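Local coordinates for cytoplasmic protein (Cryptococcus neoformans var. grubii serotype A, PDB 7LPO) that probably hydrolyses the beta-glucosidic bond of steryl glucosides, as a sterylglucosidase of glycoside hydrolase family 5, at residues N32-V37 against Y706-L711; K337-K342 against T365-H370; G741-Q746 against L750-P755. All blocks are in the same frame, centred on the assembly; numbering follows the deposited sequence.

Contact 1: N32-V37 against Y706-L711; sequences NGRSLV and YTEIYL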
loop_
_atom_site.group_PDB
_atom_site.type_symbol
_atom_site.label_atom_id
_atom_site.label_comp_id
_atom_site.label_asym_id
_atom_site.label_seq_id
_atom_site.Cartn_x
_atom_site.Cartn_y
_atom_site.Cartn_z
ATOM N N ASN A 32 -13.267 9.749 -25.266
ATOM C CA ASN A 32 -14.375 9.299 -26.095
ATOM C C ASN A 32 -15.469 8.613 -25.287
ATOM O O ASN A 32 -16.340 7.959 -25.869
ATOM C CB ASN A 32 -13.852 8.377 -27.190
ATOM C CG ASN A 32 -12.966 9.112 -28.184
ATOM O OD1 ASN A 32 -13.287 10.217 -28.624
ATOM N ND2 ASN A 32 -11.840 8.506 -28.532
ATOM N N GLY A 33 -15.443 8.755 -23.963
ATOM C CA GLY A 33 -16.487 8.249 -23.103
ATOM C C GLY A 33 -16.347 6.804 -22.670
ATOM O O GLY A 33 -17.213 6.311 -21.940
ATOM N N ARG A 34 -15.294 6.110 -23.077
ATOM C CA ARG A 34 -15.139 4.713 -22.696
ATOM C C ARG A 34 -14.773 4.595 -21.222
ATOM O O ARG A 34 -13.912 5.323 -20.723
ATOM C CB ARG A 34 -14.064 4.050 -23.556
ATOM C CG ARG A 34 -14.396 4.008 -25.044
ATOM C CD ARG A 34 -13.463 3.070 -25.801
ATOM N NE ARG A 34 -12.051 3.421 -25.623
ATOM C CZ ARG A 34 -11.035 2.665 -26.025
ATOM N NH1 ARG A 34 -11.259 1.505 -26.628
ATOM N NH2 ARG A 34 -9.786 3.066 -25.824
ATOM N N SER A 35 -15.438 3.673 -20.527
ATOM C CA SER A 35 -15.061 3.358 -19.155
ATOM C C SER A 35 -13.763 2.564 -19.153
ATOM O O SER A 35 -13.655 1.534 -19.821
ATOM C CB SER A 35 -16.157 2.555 -18.463
ATOM O OG SER A 35 -17.350 3.297 -18.355
ATOM N N LEU A 36 -12.778 3.042 -18.401
ATOM C CA LEU A 36 -11.471 2.405 -18.327
ATOM C C LEU A 36 -11.328 1.627 -17.026
ATOM O O LEU A 36 -11.821 2.054 -15.976
ATOM C CB LEU A 36 -10.354 3.443 -18.417
ATOM C CG LEU A 36 -10.389 4.372 -19.629
ATOM C CD1 LEU A 36 -9.295 5.418 -19.531
ATOM C CD2 LEU A 36 -10.269 3.584 -20.925
ATOM N N VAL A 37 -10.648 0.484 -17.105
ATOM C CA VAL A 37 -10.269 -0.293 -15.931
ATOM C C VAL A 37 -8.750 -0.342 -15.885
ATOM O O VAL A 37 -8.109 -0.784 -16.848
ATOM C CB VAL A 37 -10.860 -1.710 -15.949
ATOM C CG1 VAL A 37 -10.312 -2.528 -14.760
ATOM C CG2 VAL A 37 -12.383 -1.663 -15.913
ATOM N N TYR A 706 -14.705 1.455 -29.478
ATOM C CA TYR A 706 -15.203 0.115 -29.231
ATOM C C TYR A 706 -14.639 -0.374 -27.905
ATOM O O TYR A 706 -13.778 0.261 -27.288
ATOM C CB TYR A 706 -14.794 -0.824 -30.371
ATOM C CG TYR A 706 -13.345 -0.646 -30.697
ATOM C CD1 TYR A 706 -12.375 -1.324 -29.981
ATOM C CD2 TYR A 706 -12.934 0.252 -31.675
ATOM C CE1 TYR A 706 -11.036 -1.140 -30.243
ATOM C CE2 TYR A 706 -11.582 0.450 -31.946
ATOM C CZ TYR A 706 -10.644 -0.255 -31.227
ATOM O OH TYR A 706 -9.302 -0.085 -31.467
ATOM N N THR A 707 -15.123 -1.531 -27.479
ATOM C CA THR A 707 -14.660 -2.169 -26.261
ATOM C C THR A 707 -13.432 -3.027 -26.546
ATOM O O THR A 707 -13.375 -3.742 -27.552
ATOM C CB THR A 707 -15.784 -3.016 -25.670
ATOM O OG1 THR A 707 -16.885 -2.161 -25.335
ATOM C CG2 THR A 707 -15.325 -3.768 -24.440
ATOM N N GLU A 708 -12.443 -2.932 -25.657
ATOM C CA GLU A 708 -11.197 -3.675 -25.757
ATOM C C GLU A 708 -11.033 -4.525 -24.509
ATOM O O GLU A 708 -11.166 -4.024 -23.388
ATOM C CB GLU A 708 -9.982 -2.756 -25.901
ATOM C CG GLU A 708 -9.983 -1.913 -27.152
ATOM C CD GLU A 708 -8.750 -1.020 -27.262
ATOM O OE1 GLU A 708 -7.639 -1.563 -27.468
ATOM O OE2 GLU A 708 -8.897 0.219 -27.145
ATOM N N ILE A 709 -10.736 -5.800 -24.711
ATOM C CA ILE A 709 -10.599 -6.778 -23.645
ATOM C C ILE A 709 -9.238 -7.442 -23.793
ATOM O O ILE A 709 -8.830 -7.797 -24.904
ATOM C CB ILE A 709 -11.735 -7.826 -23.696
ATOM C CG1 ILE A 709 -13.032 -7.209 -23.171
ATOM C CG2 ILE A 709 -11.348 -9.062 -22.919
ATOM C CD1 ILE A 709 -14.299 -7.928 -23.649
ATOM N N TYR A 710 -8.535 -7.600 -22.676
ATOM C CA TYR A 710 -7.280 -8.339 -22.639
ATOM C C TYR A 710 -7.572 -9.822 -22.439
ATOM O O TYR A 710 -8.280 -10.195 -21.499
ATOM C CB TYR A 710 -6.389 -7.813 -21.509
ATOM C CG TYR A 710 -5.189 -8.679 -21.188
ATOM C CD1 TYR A 710 -4.081 -8.706 -22.023
ATOM C CD2 TYR A 710 -5.157 -9.451 -20.036
ATOM C CE1 TYR A 710 -2.979 -9.494 -21.724
ATOM C CE2 TYR A 710 -4.078 -10.240 -19.737
ATOM C CZ TYR A 710 -2.983 -10.259 -20.579
ATOM O OH TYR A 710 -1.891 -11.033 -20.272
ATOM N N LEU A 711 -7.027 -10.661 -23.315
ATOM C CA LEU A 711 -7.153 -12.113 -23.176
ATOM C C LEU A 711 -5.770 -12.739 -23.051
ATOM O O LEU A 711 -5.023 -12.794 -24.046
ATOM C CB LEU A 711 -7.902 -12.709 -24.364
ATOM C CG LEU A 711 -9.346 -12.249 -24.574
ATOM C CD1 LEU A 711 -9.852 -12.803 -25.899
ATOM C CD2 LEU A 711 -10.251 -12.673 -23.441
#

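Contact 2: K337-K342 against T365-H370; sequences KLWLSK and TCIWAH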
loop_
_atom_site.group_PDB
_atom_site.type_symbol
_atom_site.label_atom_id
_atom_site.label_comp_id
_atom_site.label_asym_id
_atom_site.label_seq_id
_atom_site.Cartn_x
_atom_site.Cartn_y
_atom_site.Cartn_z
ATOM N N LYS A 337 16.948 4.519 28.518
ATOM C CA LYS A 337 15.787 5.341 28.216
ATOM C C LYS A 337 15.696 5.601 26.722
ATOM O O LYS A 337 16.712 5.724 26.033
ATOM C CB LYS A 337 15.855 6.674 28.966
ATOM C CG LYS A 337 15.793 6.511 30.472
ATOM C CD LYS A 337 15.956 7.829 31.194
ATOM C CE LYS A 337 15.979 7.605 32.702
ATOM N NZ LYS A 337 16.399 8.824 33.460
ATOM N N LEU A 338 14.458 5.679 26.229
ATOM C CA LEU A 338 14.244 5.941 24.810
ATOM C C LEU A 338 14.678 7.348 24.427
ATOM O O LEU A 338 15.042 7.601 23.274
ATOM C CB LEU A 338 12.768 5.745 24.461
ATOM C CG LEU A 338 12.357 6.155 23.048
ATOM C CD1 LEU A 338 13.009 5.213 22.036
ATOM C CD2 LEU A 338 10.844 6.162 22.869
ATOM N N TRP A 339 14.656 8.268 25.373
ATOM C CA TRP A 339 14.724 9.688 25.073
ATOM C C TRP A 339 16.162 10.174 25.005
ATOM O O TRP A 339 16.968 9.884 25.893
ATOM C CB TRP A 339 13.939 10.462 26.128
ATOM C CG TRP A 339 12.599 9.852 26.330
ATOM C CD1 TRP A 339 12.203 9.072 27.365
ATOM C CD2 TRP A 339 11.478 9.952 25.442
ATOM N NE1 TRP A 339 10.892 8.691 27.194
ATOM C CE2 TRP A 339 10.429 9.210 26.012
ATOM C CE3 TRP A 339 11.265 10.594 24.219
ATOM C CZ2 TRP A 339 9.182 9.093 25.406
ATOM C CZ3 TRP A 339 10.021 10.477 23.611
ATOM C CH2 TRP A 339 8.999 9.728 24.204
ATOM N N LEU A 340 16.472 10.881 23.923
ATOM C CA LEU A 340 17.748 11.559 23.762
ATOM C C LEU A 340 18.075 12.413 24.976
ATOM O O LEU A 340 17.275 13.256 25.387
ATOM C CB LEU A 340 17.673 12.459 22.529
ATOM C CG LEU A 340 18.327 12.110 21.201
ATOM C CD1 LEU A 340 18.359 13.405 20.364
ATOM C CD2 LEU A 340 19.691 11.522 21.345
ATOM N N SER A 341 19.267 12.220 25.529
ATOM C CA SER A 341 19.797 13.193 26.475
ATOM C C SER A 341 20.151 14.499 25.756
ATOM O O SER A 341 20.317 14.549 24.534
ATOM C CB SER A 341 21.034 12.648 27.185
ATOM O OG SER A 341 22.181 12.805 26.368
ATOM N N LYS A 342 20.249 15.576 26.534
ATOM C CA LYS A 342 20.585 16.865 25.942
ATOM C C LYS A 342 21.945 16.821 25.274
ATOM O O LYS A 342 22.120 17.317 24.156
ATOM C CB LYS A 342 20.584 17.950 27.004
ATOM C CG LYS A 342 19.236 18.217 27.566
ATOM C CD LYS A 342 19.367 18.969 28.868
ATOM C CE LYS A 342 18.795 18.145 30.014
ATOM N NZ LYS A 342 19.754 17.115 30.518
ATOM N N THR A 365 13.806 12.673 29.153
ATOM C CA THR A 365 12.729 12.204 30.010
ATOM C C THR A 365 11.483 12.098 29.140
ATOM O O THR A 365 11.448 12.605 28.017
ATOM C CB THR A 365 12.548 13.138 31.211
ATOM O OG1 THR A 365 11.592 12.585 32.121
ATOM C CG2 THR A 365 12.094 14.508 30.775
ATOM N N CYS A 366 10.465 11.410 29.652
ATOM C CA CYS A 366 9.272 11.147 28.859
ATOM C C CYS A 366 8.545 12.442 28.529
ATOM O O CYS A 366 8.205 13.226 29.424
ATOM C CB CYS A 366 8.327 10.205 29.604
ATOM S SG CYS A 366 6.818 9.817 28.698
ATOM N N ILE A 367 8.288 12.654 27.234
ATOM C CA ILE A 367 7.605 13.865 26.801
ATOM C C ILE A 367 6.136 13.854 27.208
ATOM O O ILE A 367 5.535 14.925 27.371
ATOM C CB ILE A 367 7.782 14.042 25.280
ATOM C CG1 ILE A 367 7.425 15.469 24.855
ATOM C CG2 ILE A 367 6.951 13.030 24.497
ATOM C CD1 ILE A 367 8.313 16.544 25.509
ATOM N N TRP A 368 5.546 12.672 27.420
ATOM C CA TRP A 368 4.141 12.608 27.822
ATOM C C TRP A 368 3.979 12.874 29.308
ATOM O O TRP A 368 3.036 13.560 29.719
ATOM C CB TRP A 368 3.560 11.255 27.428
ATOM C CG TRP A 368 3.720 11.038 25.962
ATOM C CD1 TRP A 368 4.395 10.027 25.348
ATOM C CD2 TRP A 368 3.223 11.885 24.915
ATOM N NE1 TRP A 368 4.352 10.191 23.982
ATOM C CE2 TRP A 368 3.626 11.318 23.694
ATOM C CE3 TRP A 368 2.473 13.064 24.898
ATOM C CZ2 TRP A 368 3.294 11.882 22.469
ATOM C CZ3 TRP A 368 2.150 13.624 23.688
ATOM C CH2 TRP A 368 2.558 13.035 22.488
ATOM N N ALA A 369 4.911 12.373 30.121
ATOM C CA ALA A 369 4.979 12.801 31.512
ATOM C C ALA A 369 5.176 14.307 31.599
ATOM O O ALA A 369 4.585 14.976 32.455
ATOM C CB ALA A 369 6.118 12.075 32.232
ATOM N N HIS A 370 6.005 14.856 30.712
ATOM C CA HIS A 370 6.283 16.283 30.723
ATOM C C HIS A 370 5.053 17.107 30.390
ATOM O O HIS A 370 5.010 18.291 30.726
ATOM C CB HIS A 370 7.405 16.596 29.737
ATOM C CG HIS A 370 7.923 17.991 29.845
ATOM N ND1 HIS A 370 8.391 18.516 31.028
ATOM C CD2 HIS A 370 8.042 18.971 28.921
ATOM C CE1 HIS A 370 8.786 19.759 30.827
ATOM N NE2 HIS A 370 8.575 20.062 29.559
#

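Contact 3: G741-Q746 against L750-P755; sequences GRVEIQ and LRWWYP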
loop_
_atom_site.group_PDB
_atom_site.type_symbol
_atom_site.label_atom_id
_atom_site.label_comp_id
_atom_site.label_asym_id
_atom_site.label_seq_id
_atom_site.Cartn_x
_atom_site.Cartn_y
_atom_site.Cartn_z
ATOM N N GLY A 741 -23.330 -7.401 -31.751
ATOM C CA GLY A 741 -22.137 -6.864 -32.380
ATOM C C GLY A 741 -21.200 -7.905 -32.975
ATOM O O GLY A 741 -21.569 -9.054 -33.247
ATOM N N ARG A 742 -19.958 -7.465 -33.194
ATOM C CA ARG A 742 -18.926 -8.266 -33.837
ATOM C C ARG A 742 -17.617 -8.114 -33.070
ATOM O O ARG A 742 -17.411 -7.141 -32.340
ATOM C CB ARG A 742 -18.724 -7.852 -35.303
ATOM C CG ARG A 742 -18.147 -6.464 -35.471
ATOM C CD ARG A 742 -18.056 -6.039 -36.943
ATOM N NE ARG A 742 -17.608 -4.649 -37.082
ATOM C CZ ARG A 742 -16.333 -4.274 -37.118
ATOM N NH1 ARG A 742 -15.370 -5.182 -37.039
ATOM N NH2 ARG A 742 -16.018 -2.991 -37.239
ATOM N N VAL A 743 -16.719 -9.086 -33.256
ATOM C CA VAL A 743 -15.454 -9.129 -32.531
ATOM C C VAL A 743 -14.321 -9.526 -33.470
ATOM O O VAL A 743 -14.529 -10.155 -34.509
ATOM C CB VAL A 743 -15.495 -10.122 -31.344
ATOM C CG1 VAL A 743 -16.772 -9.950 -30.525
ATOM C CG2 VAL A 743 -15.403 -11.558 -31.856
ATOM N N GLU A 744 -13.103 -9.164 -33.073
ATOM C CA GLU A 744 -11.892 -9.642 -33.724
ATOM C C GLU A 744 -10.768 -9.620 -32.698
ATOM O O GLU A 744 -10.710 -8.734 -31.843
ATOM C CB GLU A 744 -11.540 -8.802 -34.959
ATOM C CG GLU A 744 -10.781 -7.538 -34.677
ATOM C CD GLU A 744 -10.220 -6.898 -35.940
ATOM O OE1 GLU A 744 -10.878 -6.987 -37.001
ATOM O OE2 GLU A 744 -9.117 -6.305 -35.867
ATOM N N ILE A 745 -9.877 -10.603 -32.786
ATOM C CA ILE A 745 -8.777 -10.753 -31.843
ATOM C C ILE A 745 -7.463 -10.459 -32.553
ATOM O O ILE A 745 -7.290 -10.798 -33.730
ATOM C CB ILE A 745 -8.745 -12.167 -31.226
ATOM C CG1 ILE A 745 -8.657 -13.228 -32.324
ATOM C CG2 ILE A 745 -9.989 -12.435 -30.376
ATOM C CD1 ILE A 745 -8.530 -14.666 -31.814
ATOM N N GLN A 746 -6.531 -9.846 -31.825
ATOM C CA GLN A 746 -5.173 -9.626 -32.314
ATOM C C GLN A 746 -4.234 -9.749 -31.124
ATOM O O GLN A 746 -4.415 -9.055 -30.123
ATOM C CB GLN A 746 -5.033 -8.256 -32.985
ATOM C CG GLN A 746 -3.587 -7.776 -33.103
ATOM C CD GLN A 746 -3.441 -6.512 -33.937
ATOM O OE1 GLN A 746 -4.049 -5.484 -33.638
ATOM N NE2 GLN A 746 -2.633 -6.584 -34.991
ATOM N N LEU A 750 -8.830 -8.483 -27.592
ATOM C CA LEU A 750 -10.128 -8.697 -28.212
ATOM C C LEU A 750 -10.807 -7.347 -28.393
ATOM O O LEU A 750 -10.861 -6.546 -27.454
ATOM C CB LEU A 750 -10.991 -9.616 -27.351
ATOM C CG LEU A 750 -12.471 -9.687 -27.716
ATOM C CD1 LEU A 750 -12.639 -10.152 -29.138
ATOM C CD2 LEU A 750 -13.173 -10.618 -26.761
ATOM N N ARG A 751 -11.313 -7.092 -29.597
ATOM C CA ARG A 751 -11.985 -5.841 -29.924
ATOM C C ARG A 751 -13.437 -6.148 -30.236
ATOM O O ARG A 751 -13.722 -7.067 -31.005
ATOM C CB ARG A 751 -11.315 -5.144 -31.109
ATOM C CG ARG A 751 -9.893 -4.711 -30.809
ATOM C CD ARG A 751 -9.339 -3.766 -31.867
ATOM N NE ARG A 751 -8.038 -3.234 -31.458
ATOM C CZ ARG A 751 -6.871 -3.805 -31.751
ATOM N NH1 ARG A 751 -6.835 -4.923 -32.466
ATOM N NH2 ARG A 751 -5.737 -3.258 -31.333
ATOM N N TRP A 752 -14.348 -5.378 -29.646
ATOM C CA TRP A 752 -15.771 -5.700 -29.631
ATOM C C TRP A 752 -16.574 -4.461 -30.011
ATOM O O TRP A 752 -16.719 -3.532 -29.205
ATOM C CB TRP A 752 -16.166 -6.230 -28.257
ATOM C CG TRP A 752 -17.572 -6.715 -28.148
ATOM C CD1 TRP A 752 -18.406 -7.065 -29.171
ATOM C CD2 TRP A 752 -18.315 -6.912 -26.941
ATOM N NE1 TRP A 752 -19.622 -7.465 -28.673
ATOM C CE2 TRP A 752 -19.591 -7.375 -27.306
ATOM C CE3 TRP A 752 -18.025 -6.738 -25.587
ATOM C CZ2 TRP A 752 -20.567 -7.673 -26.368
ATOM C CZ3 TRP A 752 -18.996 -7.030 -24.662
ATOM C CH2 TRP A 752 -20.249 -7.496 -25.052
ATOM N N TRP A 753 -17.073 -4.443 -31.245
ATOM C CA TRP A 753 -17.937 -3.378 -31.730
ATOM C C TRP A 753 -19.390 -3.786 -31.546
ATOM O O TRP A 753 -19.753 -4.943 -31.787
ATOM C CB TRP A 753 -17.705 -3.086 -33.215
ATOM C CG TRP A 753 -16.344 -2.597 -33.600
ATOM C CD1 TRP A 753 -15.979 -1.310 -33.845
ATOM C CD2 TRP A 753 -15.182 -3.393 -33.830
ATOM N NE1 TRP A 753 -14.657 -1.249 -34.204
ATOM C CE2 TRP A 753 -14.142 -2.517 -34.197
ATOM C CE3 TRP A 753 -14.917 -4.763 -33.759
ATOM C CZ2 TRP A 753 -12.860 -2.966 -34.485
ATOM C CZ3 TRP A 753 -13.644 -5.204 -34.049
ATOM C CH2 TRP A 753 -12.637 -4.315 -34.408
ATOM N N TYR A 754 -20.229 -2.835 -31.139
ATOM C CA TYR A 754 -21.657 -3.110 -31.072
ATOM C C TYR A 754 -22.420 -1.802 -31.173
ATOM O O TYR A 754 -21.882 -0.747 -30.822
ATOM C CB TYR A 754 -22.043 -3.857 -29.780
ATOM C CG TYR A 754 -21.366 -3.392 -28.507
ATOM C CD1 TYR A 754 -21.678 -2.168 -27.931
ATOM C CD2 TYR A 754 -20.437 -4.199 -27.864
ATOM C CE1 TYR A 754 -21.054 -1.749 -26.759
ATOM C CE2 TYR A 754 -19.817 -3.794 -26.700
ATOM C CZ TYR A 754 -20.132 -2.574 -26.150
ATOM O OH TYR A 754 -19.510 -2.187 -24.989
ATOM N N PRO A 755 -23.657 -1.833 -31.665
ATOM C CA PRO A 755 -24.493 -0.629 -31.635
ATOM C C PRO A 755 -25.159 -0.449 -30.282
ATOM O O PRO A 755 -25.589 -1.414 -29.645
ATOM C CB PRO A 755 -25.537 -0.900 -32.725
ATOM C CG PRO A 755 -25.685 -2.398 -32.713
ATOM C CD PRO A 755 -24.308 -2.946 -32.387
#

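Contact 1: N32-V37 against Y706-L711
Arg34 leaves its backbone with CG anti to the carbonyl carbon and bends at chi3 (-56°), which carries its guanidinium across to Tyr706 and Glu708. Glu708 starts in the same way and then runs extended, bringing its carboxylate up to the arginine. The meeting is a surface salt bridge in the beta-sheet region of the family 5 C-terminal domain: strand 669-673 pairs with both strand 35-43 and strand 707-710, and Arg34 reaches past it, touching Ala672 on the way. One nitrogen does most of the work. NH1 of Arg34 donates to OE2 of Glu708 at 2.7 Å, using the anti lone pair of that oxygen, and also to the backbone O of Tyr706 at 2.9 Å. Both acceptors lie within a few degrees of the guanidinium plane, and both bonds are nearly straight. The carboxylate is turned only 24° from that plane, so the two charged groups are almost coplanar. Asp30 forms a second salt bridge at NE, and these partners together should fix the rotation of the guanidinium. A further bond, from NH2 of Arg34 to OE2 of Glu708, is weak at 3.3 Å.

Contact 2: K337-K342 against T365-H370
Trp339 meets the turn Thr365-Ile367 through one face of its indole, and most of what lies over that face is backbone. The contact with Cys366 is a CH-pi interaction: its CA sits 3.7 Å from the centroid of the five-membered ring of Trp339, 27° off the normal. Beside it, the carbonyl O of Thr365 approaches CG of Trp339 to 3.4 Å, again above the ring plane, without a hydrogen bond. Apolar contact continues at the far end of the indole, where CG2 of Ile367 lies 3.9 Å from CH2 of Trp339; the two side chains cross at about a right angle. The sulfur contributes an oblique sulfur-aromatic contact, with SG of Cys366 4.1 Å from CZ2 of Trp339. CD2 of Leu338 lies over the opposite face of the indole, and Thr210 of helix 206-221 also touches Trp339. No hydrogen bond crosses between the segments; within 365-370, Cys366, its SG anti to the backbone N (chi1 -180°), accepts from N of Ala369 at 3.5 Å and 169°. This is a cysteine N-cap on a short, weakly bonded helix at about 367-370, whose lead-in backbone covers one face of a buried tryptophan.

Contact 3: G741-Q746 against L750-P755
Val743 packs against Leu750 and Trp752 on the more tightly packed face of this strand pair. CD1 of Leu750 lies 3.6 Å from CB of Val743 and also reaches CG2 of Ile745, the exposed, loose end of this face, while CG1 of Val743 meets CD1 of Trp752 obliquely. The indole of Trp752 turns its edge to the carbonyl O of Arg742, and CD2 of Tyr754 lies over the centre of its face. NE1 of Trp752 bonds to His740 O, and Ile736 and Ile766, from the neighbouring four-stranded antiparallel sheet, pack against this apolar side, an arrangement consistent with the beta-sandwich character of such C-terminal domains. The strands themselves form an antiparallel beta hairpin. Arg742-Trp753 and Glu744-Arg751 are its hydrogen-bonded pairs, the latter joined by N of Arg751 to O of Glu744 at 2.8 Å and by N of Glu744 to O of Arg751 at 3.0 Å. The other face is more open to solvent, with Arg742 and Glu744 exposed and Arg751 and Trp753 partly so. The Arg742 chain, extended from CG to NE, lays its guanidinium flat on Trp753, centres 3.9 Å apart and planes 15° from parallel, giving a cation-pi stack; Glu703 takes a salt bridge from NH2 of Arg742 and a hydrogen bond, at its backbone O, from NE1 of Trp753. CG of Glu744 touches the edge of the same ring, 3.7 Å from CH2 of Trp753. Toward the turn, at exposed Gln746, NH1 of Arg751 donates to OE1 of Gln746 at 3.1 Å, while NH2 of Arg751 salt-bridges Asp646.

In the fold
Contacts 1 and 3 both reach the strands of the C-terminal domain, contact 1 tying them to the N-terminal segment 32-37; their centres are about 11 Å apart, because strand 707-710 is the sheet neighbour of strand 749-753. They are joined directly by the backbone bond between Ile709 and Leu750 and by the hydroxyls of Thr707 and Tyr754. Contact 1 is a surface site held by a salt bridge and a hydrogen bond to a backbone carbonyl; contact 3 is partly buried, with apolar packing on one face and polar stacking on the other. Contact 2 lies on the opposite side of the chain's centre, about 58 Å from contact 1 between centres. Buried and without hydrogen bonds across its segments, it relies on an aromatic face.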